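Local coordinates for protein cyclic GMP-AMP synthase-like receptor (Tribolium castaneum, PDB 7LT2) that senses double-stranded RNA in the cytoplasm and makes cyclic GMP-AMP from ATP and GTP as an innate immune signal, at residues Leu6-Ile9 / Asn10-Ile14; Ala277-Tyr280 / Ile281-Phe285; Trp297-Ser300 / Leu301-Phe305. One frame throughout, in Å; residues are numbered along the deposited sequence.

Contact 1 of 3, residues Leu6-Ile9 / Asn10-Ile14; sequences LNDI and NKRFI
The carboxylate of Asp8 lies against the side of the Arg12 guanidinium one helical turn further on, and two nitrogens of the arginine grip it, one to each oxygen. Arg12 NE donates to Asp8 OD1 over 3.0 Å, while the shorter and straighter bond runs from Arg12 NH2 to Asp8 OD2 at 2.7 Å, with an angle of 167° at the hydrogen. OD2 is met through its syn lone pair; OD1 is met on its syn side too, but well above the carboxylate plane, because the two flat groups are turned 35° against each other. Both oxygens nevertheless stay near the plane of the guanidinium. With Asp8 CG anti to its backbone N, the acid reaches along the helix, and the arginine chain bends at chi3 (-76°), which brings NE and NH2 round to face it. NH1 donates to the carbonyls of Tyr374 and Glu378; together with the partly exposed i to i+4 salt bridge these bonds hold the guanidinium against rotation and tie its other end to the C-terminal part of the chain.

The backbone behind the pair keeps regular alpha-helical bonding, in which Asn10 N, for example, donates to Leu6 O at 3.0 Å. Ile9 O takes the amide Phe13 N at 2.9 Å and lies close to the plane of that ring, at its edge. On the buried side the CG2 branch of Ile9 approaches CD1 of Ile14 at 4.2 Å. Asn10 OD1 finds its polar partner in the hydroxyl of Ser15.

Helix 5-13 and the residue after it lie among several elements: Phe13 and Ile9 meet Tyr374 of helix 368-375, Ile14 and Asn10 rest on helix 258-272, and Leu6 packs on helix 301-318.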
loop_
_atom_site.group_PDB
_atom_site.type_symbol
_atom_site.label_atom_id
_atom_site.label_comp_id
_atom_site.label_asym_id
_atom_site.label_seq_id
_atom_site.Cartn_x
_atom_site.Cartn_y
_atom_site.Cartn_z
ATOM N N LEU A 6 8.603 25.195 3.896
ATOM C CA LEU A 6 8.132 23.888 3.448
ATOM C C LEU A 6 7.573 23.073 4.605
ATOM O O LEU A 6 6.526 22.431 4.467
ATOM C CB LEU A 6 9.262 23.142 2.742
ATOM C CG LEU A 6 9.619 23.735 1.378
ATOM C CD1 LEU A 6 10.832 23.048 0.796
ATOM C CD2 LEU A 6 8.431 23.604 0.437
ATOM N N ASN A 7 8.244 23.104 5.759
ATOM C CA ASN A 7 7.740 22.399 6.934
ATOM C C ASN A 7 6.388 22.953 7.374
ATOM O O ASN A 7 5.515 22.198 7.818
ATOM C CB ASN A 7 8.764 22.493 8.065
ATOM C CG ASN A 7 8.263 21.889 9.362
ATOM O OD1 ASN A 7 8.104 22.584 10.369
ATOM N ND2 ASN A 7 8.004 20.592 9.344
ATOM N N ASP A 8 6.194 24.270 7.243
ATOM C CA ASP A 8 4.922 24.890 7.607
ATOM C C ASP A 8 3.802 24.451 6.667
ATOM O O ASP A 8 2.698 24.122 7.121
ATOM C CB ASP A 8 5.085 26.413 7.608
ATOM C CG ASP A 8 3.794 27.152 7.915
ATOM O OD1 ASP A 8 3.238 26.969 9.018
ATOM O OD2 ASP A 8 3.348 27.940 7.054
ATOM N N ILE A 9 4.067 24.440 5.358
ATOM C CA ILE A 9 3.089 23.942 4.391
ATOM C C ILE A 9 2.703 22.504 4.718
ATOM O O ILE A 9 1.519 22.141 4.726
ATOM C CB ILE A 9 3.649 24.060 2.961
ATOM C CG1 ILE A 9 3.809 25.533 2.567
ATOM C CG2 ILE A 9 2.760 23.310 1.965
ATOM C CD1 ILE A 9 4.490 25.723 1.231
ATOM N N ASN A 10 3.704 21.668 4.998
ATOM C CA ASN A 10 3.457 20.263 5.310
ATOM C C ASN A 10 2.577 20.117 6.546
ATOM O O ASN A 10 1.572 19.395 6.524
ATOM C CB ASN A 10 4.794 19.547 5.503
ATOM C CG ASN A 10 4.633 18.080 5.826
ATOM O OD1 ASN A 10 3.682 17.436 5.394
ATOM N ND2 ASN A 10 5.573 17.542 6.595
ATOM N N LYS A 11 2.929 20.817 7.629
ATOM C CA LYS A 11 2.172 20.709 8.873
ATOM C C LYS A 11 0.725 21.164 8.702
ATOM O O LYS A 11 -0.197 20.546 9.249
ATOM C CB LYS A 11 2.855 21.527 9.967
ATOM C CG LYS A 11 2.148 21.473 11.306
ATOM C CD LYS A 11 2.857 22.334 12.336
ATOM C CE LYS A 11 2.157 22.259 13.681
ATOM N NZ LYS A 11 0.728 22.655 13.569
ATOM N N ARG A 12 0.499 22.238 7.953
ATOM C CA ARG A 12 -0.830 22.831 7.930
ATOM C C ARG A 12 -1.717 22.325 6.799
ATOM O O ARG A 12 -2.943 22.450 6.901
ATOM C CB ARG A 12 -0.719 24.356 7.854
ATOM C CG ARG A 12 -0.257 24.996 9.159
ATOM C CD ARG A 12 -0.608 26.476 9.184
ATOM N NE ARG A 12 0.290 27.266 8.353
ATOM C CZ ARG A 12 -0.076 28.336 7.658
ATOM N NH1 ARG A 12 -1.343 28.713 7.584
ATOM N NH2 ARG A 12 0.851 29.044 7.020
ATOM N N PHE A 13 -1.150 21.760 5.734
ATOM C CA PHE A 13 -1.962 21.406 4.578
ATOM C C PHE A 13 -1.685 20.028 4.001
ATOM O O PHE A 13 -2.359 19.642 3.042
ATOM C CB PHE A 13 -1.796 22.471 3.476
ATOM C CG PHE A 13 -2.447 23.768 3.824
ATOM C CD1 PHE A 13 -1.778 24.712 4.586
ATOM C CD2 PHE A 13 -3.749 24.030 3.433
ATOM C CE1 PHE A 13 -2.389 25.890 4.941
ATOM C CE2 PHE A 13 -4.362 25.213 3.780
ATOM C CZ PHE A 13 -3.683 26.142 4.535
ATOM N N ILE A 14 -0.749 19.264 4.553
ATOM C CA ILE A 14 -0.374 18.005 3.925
ATOM C C ILE A 14 -0.520 16.839 4.892
ATOM O O ILE A 14 -1.245 15.882 4.607
ATOM C CB ILE A 14 1.054 18.078 3.357
ATOM C CG1 ILE A 14 1.123 19.127 2.246
ATOM C CG2 ILE A 14 1.470 16.720 2.802
ATOM C CD1 ILE A 14 2.433 19.134 1.495
#

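Contact 2 of 3, residues Ala277-Tyr280 / Ile281-Phe285; sequences ASYY and IKTVF
Residues 278-285 form the first turns of helix 278-291, with Ala277 in the N-cap position and i to i+4 amide bonds such as Lys282 N to Ser278 O, 3.0 Å long and nearly straight at 171°. The carbonyl of Tyr279 departs from this simple pattern by accepting twice. Thr283 N and Thr283 OG1 each lie 2.8 Å from Tyr279 O and approach from opposite faces of the carbonyl plane. The hydroxyl can do so because it stands beside its own backbone N (chi1 -64°), folded back toward the preceding turn.

Thr283 OG1 also sits 3.4 Å above the ring plane of Tyr279, displaced toward the rim, with CE2 its closest ring atom. A water completes the connection, donating to Thr283 OG1 at 2.7 Å and to the phenol OH of Tyr279 at 3.0 Å, so that the threonine is linked to both ends of the tyrosine. Lys282 runs fully extended past the ring, its CD 3.8 Å from Tyr279 CD1. Its ammonium forms salt bridges with Glu248 and Asp61, and Glu248 also bonds the hydroxyl of Tyr279, so this one glutamate gathers the polar ends of both side chains. On another side of the helix Ala277 CB lies 3.5 Å above the centre of the Tyr280 ring, so that the methyl covers one face of the ring.

By similarity, residues 278-282 contribute to the ATP site, as does Lys266, whose side chain touches that of Ser278. Within the HhH/H2TH-like domain this helical start is flanked by helix 258-272, against which Ile281 and Phe285 pack, and by helix 301-318, which meets Ile281, Val284 and Phe285.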
loop_
_atom_site.group_PDB
_atom_site.type_symbol
_atom_site.label_atom_id
_atom_site.label_comp_id
_atom_site.label_asym_id
_atom_site.label_seq_id
_atom_site.Cartn_x
_atom_site.Cartn_y
_atom_site.Cartn_z
ATOM N N ALA A 277 0.840 8.032 -11.149
ATOM C CA ALA A 277 0.433 7.333 -9.939
ATOM C C ALA A 277 1.426 7.575 -8.803
ATOM O O ALA A 277 2.630 7.745 -9.022
ATOM C CB ALA A 277 0.308 5.833 -10.209
ATOM N N SER A 278 0.904 7.577 -7.573
ATOM C CA SER A 278 1.744 7.840 -6.407
ATOM C C SER A 278 2.890 6.841 -6.292
ATOM O O SER A 278 3.998 7.211 -5.887
ATOM C CB SER A 278 0.895 7.831 -5.137
ATOM O OG SER A 278 -0.033 8.903 -5.143
ATOM N N TYR A 279 2.657 5.573 -6.647
ATOM C CA TYR A 279 3.733 4.593 -6.516
ATOM C C TYR A 279 4.888 4.899 -7.457
ATOM O O TYR A 279 6.026 4.498 -7.187
ATOM C CB TYR A 279 3.218 3.173 -6.763
ATOM C CG TYR A 279 4.257 2.100 -6.472
ATOM C CD1 TYR A 279 4.690 1.855 -5.170
ATOM C CD2 TYR A 279 4.811 1.346 -7.496
ATOM C CE1 TYR A 279 5.641 0.875 -4.900
ATOM C CE2 TYR A 279 5.756 0.364 -7.235
ATOM C CZ TYR A 279 6.173 0.137 -5.940
ATOM O OH TYR A 279 7.114 -0.843 -5.699
ATOM N N TYR A 280 4.620 5.599 -8.563
ATOM C CA TYR A 280 5.706 5.974 -9.462
ATOM C C TYR A 280 6.624 6.993 -8.802
ATOM O O TYR A 280 7.844 6.963 -9.004
ATOM C CB TYR A 280 5.154 6.526 -10.783
ATOM C CG TYR A 280 4.137 5.636 -11.476
ATOM C CD1 TYR A 280 3.997 4.295 -11.136
ATOM C CD2 TYR A 280 3.321 6.143 -12.475
ATOM C CE1 TYR A 280 3.064 3.489 -11.766
ATOM C CE2 TYR A 280 2.390 5.345 -13.116
ATOM C CZ TYR A 280 2.267 4.020 -12.755
ATOM O OH TYR A 280 1.339 3.219 -13.384
ATOM N N ILE A 281 6.053 7.907 -8.012
ATOM C CA ILE A 281 6.870 8.850 -7.254
ATOM C C ILE A 281 7.633 8.125 -6.153
ATOM O O ILE A 281 8.830 8.364 -5.948
ATOM C CB ILE A 281 5.992 9.980 -6.688
ATOM C CG1 ILE A 281 5.428 10.828 -7.829
ATOM C CG2 ILE A 281 6.792 10.860 -5.735
ATOM C CD1 ILE A 281 4.323 11.770 -7.396
ATOM N N LYS A 282 6.955 7.228 -5.428
ATOM C CA LYS A 282 7.641 6.409 -4.431
ATOM C C LYS A 282 8.809 5.661 -5.057
ATOM O O LYS A 282 9.904 5.606 -4.483
ATOM C CB LYS A 282 6.656 5.425 -3.793
ATOM C CG LYS A 282 7.197 4.698 -2.562
ATOM C CD LYS A 282 6.262 3.575 -2.129
ATOM C CE LYS A 282 6.759 2.892 -0.858
ATOM N NZ LYS A 282 5.959 1.673 -0.544
ATOM N N THR A 283 8.599 5.105 -6.256
ATOM C CA THR A 283 9.648 4.357 -6.941
ATOM C C THR A 283 10.838 5.246 -7.277
ATOM O O THR A 283 11.993 4.830 -7.130
ATOM C CB THR A 283 9.087 3.710 -8.210
ATOM O OG1 THR A 283 8.077 2.752 -7.856
ATOM C CG2 THR A 283 10.192 3.007 -8.989
ATOM N N VAL A 284 10.579 6.469 -7.747
ATOM C CA VAL A 284 11.671 7.401 -8.011
ATOM C C VAL A 284 12.507 7.611 -6.752
ATOM O O VAL A 284 13.743 7.616 -6.802
ATOM C CB VAL A 284 11.121 8.729 -8.564
ATOM C CG1 VAL A 284 12.173 9.823 -8.500
ATOM C CG2 VAL A 284 10.644 8.541 -9.999
ATOM N N PHE A 285 11.852 7.744 -5.596
ATOM C CA PHE A 285 12.606 7.950 -4.360
ATOM C C PHE A 285 13.392 6.708 -3.946
ATOM O O PHE A 285 14.484 6.840 -3.385
ATOM C CB PHE A 285 11.677 8.412 -3.233
ATOM C CG PHE A 285 11.506 9.903 -3.178
ATOM C CD1 PHE A 285 10.630 10.540 -4.045
ATOM C CD2 PHE A 285 12.249 10.671 -2.288
ATOM C CE1 PHE A 285 10.478 11.915 -4.012
ATOM C CE2 PHE A 285 12.104 12.048 -2.248
ATOM C CZ PHE A 285 11.217 12.673 -3.112
HETATM O O HOH W 1 9.125 0.237 -7.629
#

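Contact 3 of 3, residues Trp297-Ser300 / Leu301-Phe305; sequences WNKS and LREVF
Ser300 caps the helix that follows it: its OG accepts the amide of Glu303 at 3.0 Å, with an angle of 157° at the hydrogen. The hydroxyl occupies the rotamer between its backbone N and carbonyl carbon (chi1 74°), which turns it inward over the first turn and also sets Ser300 OG 3.4 Å from Glu303 CB. Ser300 O starts the regular ladder, taking Val304 N at 3.0 Å in a bond that is almost straight.

Around this cap two further pairs span the junction. The extended chain of Lys299 passes alongside that of Glu303 in a long and weak salt bridge, NZ of the lysine being 3.4 Å from Glu303 OE2. Methylene CD of Lys299 lies at a similar distance from the same Glu303 OE2, 3.5 Å. On the buried side Val304 faces back toward the loop. Its CG1 meets the six-membered ring of Trp297 at CZ3, 3.8 Å away, the valine and indole crossing at about a right angle, and its CG2 lies 4.0 Å from CB of Lys299.

The next shell holds the loop in place. Arg257 NE donates to the carbonyl of Lys299, and the backbone of Trp297 is bonded to that of the same arginine, whose side chain also touches Val304. The indole is wedged among Phe285, Ile288 and Ile289 of helix 278-291 and Leu258 of helix 258-272. Ile289 belongs to the manganese site of this crystal, and the ion lies about 7 Å from the Trp297 side chain.

The Ser300 OG to Glu303 N bond, from N-cap to N3, is the classic serine N-cap, here beginning helix 301-318 in the HhH/H2TH-like domain.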
loop_
_atom_site.group_PDB
_atom_site.type_symbol
_atom_site.label_atom_id
_atom_site.label_comp_id
_atom_site.label_asym_id
_atom_site.label_seq_id
_atom_site.Cartn_x
_atom_site.Cartn_y
_atom_site.Cartn_z
ATOM N N TRP A 297 19.888 13.036 2.994
ATOM C CA TRP A 297 18.598 13.222 3.642
ATOM C C TRP A 297 18.666 14.115 4.874
ATOM O O TRP A 297 17.617 14.435 5.446
ATOM C CB TRP A 297 18.018 11.848 3.984
ATOM C CG TRP A 297 17.991 10.963 2.765
ATOM C CD1 TRP A 297 18.773 9.869 2.528
ATOM C CD2 TRP A 297 17.171 11.131 1.600
ATOM N NE1 TRP A 297 18.478 9.336 1.297
ATOM C CE2 TRP A 297 17.502 10.093 0.705
ATOM C CE3 TRP A 297 16.191 12.058 1.228
ATOM C CZ2 TRP A 297 16.884 9.950 -0.541
ATOM C CZ3 TRP A 297 15.572 11.914 -0.012
ATOM C CH2 TRP A 297 15.924 10.866 -0.881
ATOM N N ASN A 298 19.858 14.539 5.285
ATOM C CA ASN A 298 20.009 15.467 6.397
ATOM C C ASN A 298 20.219 16.902 5.937
ATOM O O ASN A 298 20.409 17.788 6.776
ATOM C CB ASN A 298 21.165 15.024 7.299
ATOM C CG ASN A 298 20.864 13.718 8.005
ATOM O OD1 ASN A 298 19.719 13.463 8.378
ATOM N ND2 ASN A 298 21.881 12.875 8.172
ATOM N N LYS A 299 20.175 17.152 4.632
ATOM C CA LYS A 299 20.241 18.513 4.131
ATOM C C LYS A 299 18.934 19.239 4.447
ATOM O O LYS A 299 17.989 18.664 4.991
ATOM C CB LYS A 299 20.553 18.501 2.637
ATOM C CG LYS A 299 21.936 17.942 2.360
ATOM C CD LYS A 299 22.298 17.957 0.899
ATOM C CE LYS A 299 23.780 17.651 0.725
ATOM N NZ LYS A 299 24.286 18.015 -0.626
ATOM N N SER A 300 18.889 20.529 4.127
ATOM C CA SER A 300 17.685 21.302 4.390
ATOM C C SER A 300 16.513 20.711 3.617
ATOM O O SER A 300 16.687 20.065 2.579
ATOM C CB SER A 300 17.885 22.769 4.008
ATOM O OG SER A 300 17.881 22.953 2.600
ATOM N N LEU A 301 15.307 20.914 4.146
ATOM C CA LEU A 301 14.126 20.442 3.433
ATOM C C LEU A 301 14.028 21.084 2.056
ATOM O O LEU A 301 13.653 20.422 1.080
ATOM C CB LEU A 301 12.863 20.707 4.252
ATOM C CG LEU A 301 11.562 20.183 3.626
ATOM C CD1 LEU A 301 11.692 18.727 3.150
ATOM C CD2 LEU A 301 10.410 20.314 4.609
ATOM N N ARG A 302 14.386 22.368 1.948
ATOM C CA ARG A 302 14.362 23.022 0.644
ATOM C C ARG A 302 15.309 22.334 -0.334
ATOM O O ARG A 302 14.943 22.069 -1.485
ATOM C CB ARG A 302 14.717 24.501 0.783
ATOM C CG ARG A 302 14.568 25.267 -0.521
ATOM C CD ARG A 302 15.025 26.697 -0.375
ATOM N NE ARG A 302 15.038 27.384 -1.660
ATOM C CZ ARG A 302 15.625 28.554 -1.869
ATOM N NH1 ARG A 302 16.251 29.194 -0.895
ATOM N NH2 ARG A 302 15.588 29.089 -3.085
ATOM N N GLU A 303 16.531 22.021 0.111
ATOM C CA GLU A 303 17.494 21.417 -0.804
ATOM C C GLU A 303 17.085 20.000 -1.197
ATOM O O GLU A 303 17.209 19.617 -2.368
ATOM C CB GLU A 303 18.899 21.415 -0.201
ATOM C CG GLU A 303 19.935 20.857 -1.162
ATOM C CD GLU A 303 21.362 21.019 -0.683
ATOM O OE1 GLU A 303 21.576 21.590 0.410
ATOM O OE2 GLU A 303 22.270 20.573 -1.414
ATOM N N VAL A 304 16.597 19.205 -0.243
ATOM C CA VAL A 304 16.142 17.858 -0.580
ATOM C C VAL A 304 14.957 17.924 -1.538
ATOM O O VAL A 304 14.901 17.190 -2.534
ATOM C CB VAL A 304 15.798 17.068 0.698
ATOM C CG1 VAL A 304 15.227 15.686 0.348
ATOM C CG2 VAL A 304 17.029 16.918 1.579
ATOM N N PHE A 305 13.995 18.805 -1.254
ATOM C CA PHE A 305 12.831 18.949 -2.127
ATOM C C PHE A 305 13.239 19.374 -3.534
ATOM O O PHE A 305 12.808 18.771 -4.525
ATOM C CB PHE A 305 11.848 19.956 -1.523
ATOM C CG PHE A 305 10.737 20.371 -2.464
ATOM C CD1 PHE A 305 9.713 19.491 -2.784
ATOM C CD2 PHE A 305 10.705 21.647 -3.001
ATOM C CE1 PHE A 305 8.691 19.868 -3.640
ATOM C CE2 PHE A 305 9.684 22.034 -3.858
ATOM C CZ PHE A 305 8.677 21.145 -4.178
#

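How the contacts relate
All three contacts are local, each made within one continuous piece of chain, and they follow in series without nesting or crossing. Contact 1 comes first, on the N-terminal helix 5-13; contact 2 comes much later in the chain, where it opens helix 278-291, and contact 3 closes the loop that leads from there into helix 301-318. Contacts 1 and 3 touch through Leu6, whose CD1 lies 3.5 Å from Arg302 CA, so the N-terminal helix packs on the start of helix 301-318. Phe285 and Trp297 join contacts 2 and 3. Contacts 1 and 2 stay about 11 Å apart at their nearest atoms, with helix 258-272 packing against residues of both.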